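Local coordinates for De novo designed protein Foldit4 (PDB 6WI5) that is a de novo design made with Foldit, has no known natural function, and folds as two helices packed on a four-stranded antiparallel sheet, at residues Glu6-Val11 with Glu49-Ile54. Residues are numbered along the deposited sequence; the frame is centred on the assembly and turned at random.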
loop_
_atom_site.group_PDB
_atom_site.type_symbol
_atom_site.label_atom_id
_atom_site.label_comp_id
_atom_site.label_asym_id
_atom_site.label_seq_id
_atom_site.Cartn_x
_atom_site.Cartn_y
_atom_site.Cartn_z
ATOM N N GLU A 6 -2.595 7.015 -0.503
ATOM C CA GLU A 6 -1.156 6.857 -0.653
ATOM C C GLU A 6 -0.603 6.231 0.617
ATOM O O GLU A 6 -0.795 6.767 1.712
ATOM C CB GLU A 6 -0.482 8.201 -0.930
ATOM C CG GLU A 6 -1.141 8.993 -2.044
ATOM C CD GLU A 6 -0.692 10.439 -2.072
ATOM O OE1 GLU A 6 0.426 10.708 -2.559
ATOM O OE2 GLU A 6 -1.453 11.305 -1.590
ATOM N N ILE A 7 0.070 5.094 0.469
ATOM C CA ILE A 7 0.609 4.339 1.593
ATOM C C ILE A 7 2.126 4.341 1.484
ATOM O O ILE A 7 2.677 3.951 0.449
ATOM C CB ILE A 7 0.064 2.901 1.623
ATOM C CG1 ILE A 7 -1.464 2.907 1.577
ATOM C CG2 ILE A 7 0.556 2.170 2.863
ATOM C CD1 ILE A 7 -2.074 1.526 1.528
ATOM N N ARG A 8 2.795 4.783 2.544
ATOM C CA ARG A 8 4.251 4.813 2.607
ATOM C C ARG A 8 4.707 3.821 3.667
ATOM O O ARG A 8 4.289 3.914 4.825
ATOM C CB ARG A 8 4.761 6.215 2.932
ATOM C CG ARG A 8 6.278 6.326 2.971
ATOM C CD ARG A 8 6.713 7.684 3.494
ATOM N NE ARG A 8 6.316 7.882 4.886
ATOM C CZ ARG A 8 6.478 9.018 5.554
ATOM N NH1 ARG A 8 7.027 10.068 4.958
ATOM N NH2 ARG A 8 6.088 9.108 6.818
ATOM N N ILE A 9 5.560 2.880 3.272
ATOM C CA ILE A 9 6.021 1.811 4.149
ATOM C C ILE A 9 7.534 1.911 4.267
ATOM O O ILE A 9 8.247 1.848 3.257
ATOM C CB ILE A 9 5.608 0.428 3.622
ATOM C CG1 ILE A 9 4.118 0.415 3.285
ATOM C CG2 ILE A 9 5.946 -0.653 4.642
ATOM C CD1 ILE A 9 3.786 -0.395 2.061
ATOM N N ARG A 10 8.024 2.059 5.495
ATOM C CA ARG A 10 9.458 2.058 5.766
ATOM C C ARG A 10 9.899 0.623 6.027
ATOM O O ARG A 10 9.488 0.010 7.018
ATOM C CB ARG A 10 9.791 2.963 6.948
ATOM C CG ARG A 10 9.891 4.436 6.588
ATOM C CD ARG A 10 10.263 5.281 7.796
ATOM N NE ARG A 10 11.327 6.234 7.489
ATOM C CZ ARG A 10 12.619 6.002 7.699
ATOM N NH1 ARG A 10 13.521 6.923 7.390
ATOM N NH2 ARG A 10 13.009 4.847 8.222
ATOM N N VAL A 11 10.730 0.087 5.138
ATOM C CA VAL A 11 11.209 -1.287 5.228
ATOM C C VAL A 11 12.616 -1.277 5.805
ATOM O O VAL A 11 13.448 -0.441 5.432
ATOM C CB VAL A 11 11.177 -1.978 3.851
ATOM C CG1 VAL A 11 11.469 -3.465 3.993
ATOM C CG2 VAL A 11 9.830 -1.757 3.179
ATOM N N GLU A 49 11.901 2.858 1.200
ATOM C CA GLU A 49 10.504 3.235 1.369
ATOM C C GLU A 49 9.701 2.704 0.190
ATOM O O GLU A 49 10.079 2.913 -0.968
ATOM C CB GLU A 49 10.340 4.753 1.465
ATOM C CG GLU A 49 10.706 5.355 2.809
ATOM C CD GLU A 49 10.332 6.821 2.896
ATOM O OE1 GLU A 49 9.938 7.398 1.860
ATOM O OE2 GLU A 49 10.427 7.398 4.001
ATOM N N VAL A 50 8.600 2.016 0.485
ATOM C CA VAL A 50 7.678 1.530 -0.535
ATOM C C VAL A 50 6.459 2.438 -0.546
ATOM O O VAL A 50 5.793 2.609 0.483
ATOM C CB VAL A 50 7.273 0.070 -0.277
ATOM C CG1 VAL A 50 6.281 -0.396 -1.332
ATOM C CG2 VAL A 50 8.504 -0.828 -0.261
ATOM N N HIS A 51 6.170 3.026 -1.703
ATOM C CA HIS A 51 5.043 3.937 -1.870
ATOM C C HIS A 51 3.993 3.264 -2.741
ATOM O O HIS A 51 4.289 2.852 -3.868
ATOM C CB HIS A 51 5.491 5.259 -2.491
ATOM C CG HIS A 51 6.384 6.071 -1.604
ATOM N ND1 HIS A 51 5.987 7.265 -1.043
ATOM C CD2 HIS A 51 7.650 5.854 -1.176
ATOM C CE1 HIS A 51 6.974 7.753 -0.310
ATOM N NE2 HIS A 51 7.992 6.917 -0.374
ATOM N N VAL A 52 2.775 3.154 -2.219
ATOM C CA VAL A 52 1.653 2.550 -2.928
ATOM C C VAL A 52 0.569 3.606 -3.073
ATOM O O VAL A 52 0.105 4.165 -2.072
ATOM C CB VAL A 52 1.108 1.314 -2.195
ATOM C CG1 VAL A 52 0.021 0.644 -3.021
ATOM C CG2 VAL A 52 2.231 0.338 -1.879
ATOM N N ARG A 53 0.166 3.879 -4.310
ATOM C CA ARG A 53 -0.931 4.795 -4.593
ATOM C C ARG A 53 -2.082 4.022 -5.220
ATOM O O ARG A 53 -1.886 3.288 -6.194
ATOM C CB ARG A 53 -0.486 5.933 -5.514
ATOM C CG ARG A 53 -1.552 6.997 -5.709
ATOM C CD ARG A 53 -1.030 8.180 -6.503
ATOM N NE ARG A 53 -0.566 7.789 -7.829
ATOM C CZ ARG A 53 -1.362 7.630 -8.882
ATOM N NH1 ARG A 53 -2.668 7.823 -8.761
ATOM N NH2 ARG A 53 -0.853 7.275 -10.054
ATOM N N ILE A 54 -3.275 4.187 -4.656
ATOM C CA ILE A 54 -4.467 3.462 -5.080
ATOM C C ILE A 54 -5.570 4.470 -5.362
ATOM O O ILE A 54 -5.825 5.359 -4.543
ATOM C CB ILE A 54 -4.922 2.445 -4.015
ATOM C CG1 ILE A 54 -3.841 1.391 -3.783
ATOM C CG2 ILE A 54 -6.221 1.783 -4.428
ATOM C CD1 ILE A 54 -4.168 0.419 -2.673
#
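Arg8 and His51 form a non-hydrogen-bonded pair of the antiparallel strands, and their side chains lie side by side, pointing the same way. Arg8 CG sits over one face of the imidazole, offset toward the rim and 4.0 Å from the ring centroid, a CH-pi contact. With chi1 at -178°, CG stands beside the carbonyl carbon and reaches the ring; the chain then bends at chi3, and the guanidinium and ring planes are nearly perpendicular. The His51 ring is held from its own strand: NE2 donates to Glu49 OE1 at 3.0 Å, on the anti side and 29° out of the carboxylate plane. Glu49 OE1 also pairs with Arg44. Its OE2 forms a long salt bridge to Arg10 NE, 3.8 Å away, by charge only; the Arg10 side chain is poorly ordered. Replacing Glu49 by alanine is likely to leave His51 NE2 without this acceptor, Arg44 without this carboxylate, and the ring freer to turn. On the other face, Ile9 CD1 meets Val50 CG1 at 4.2 Å, and Leu20 of helix 17-31 touches both residues. Four backbone hydrogen bonds join the strands, such as Ile7 N to Val52 O at 2.7 Å. These two central strands give the four-stranded sheet two unlike faces: polar and largely charged at Arg8, Glu49 and His51, aliphatic against the helices.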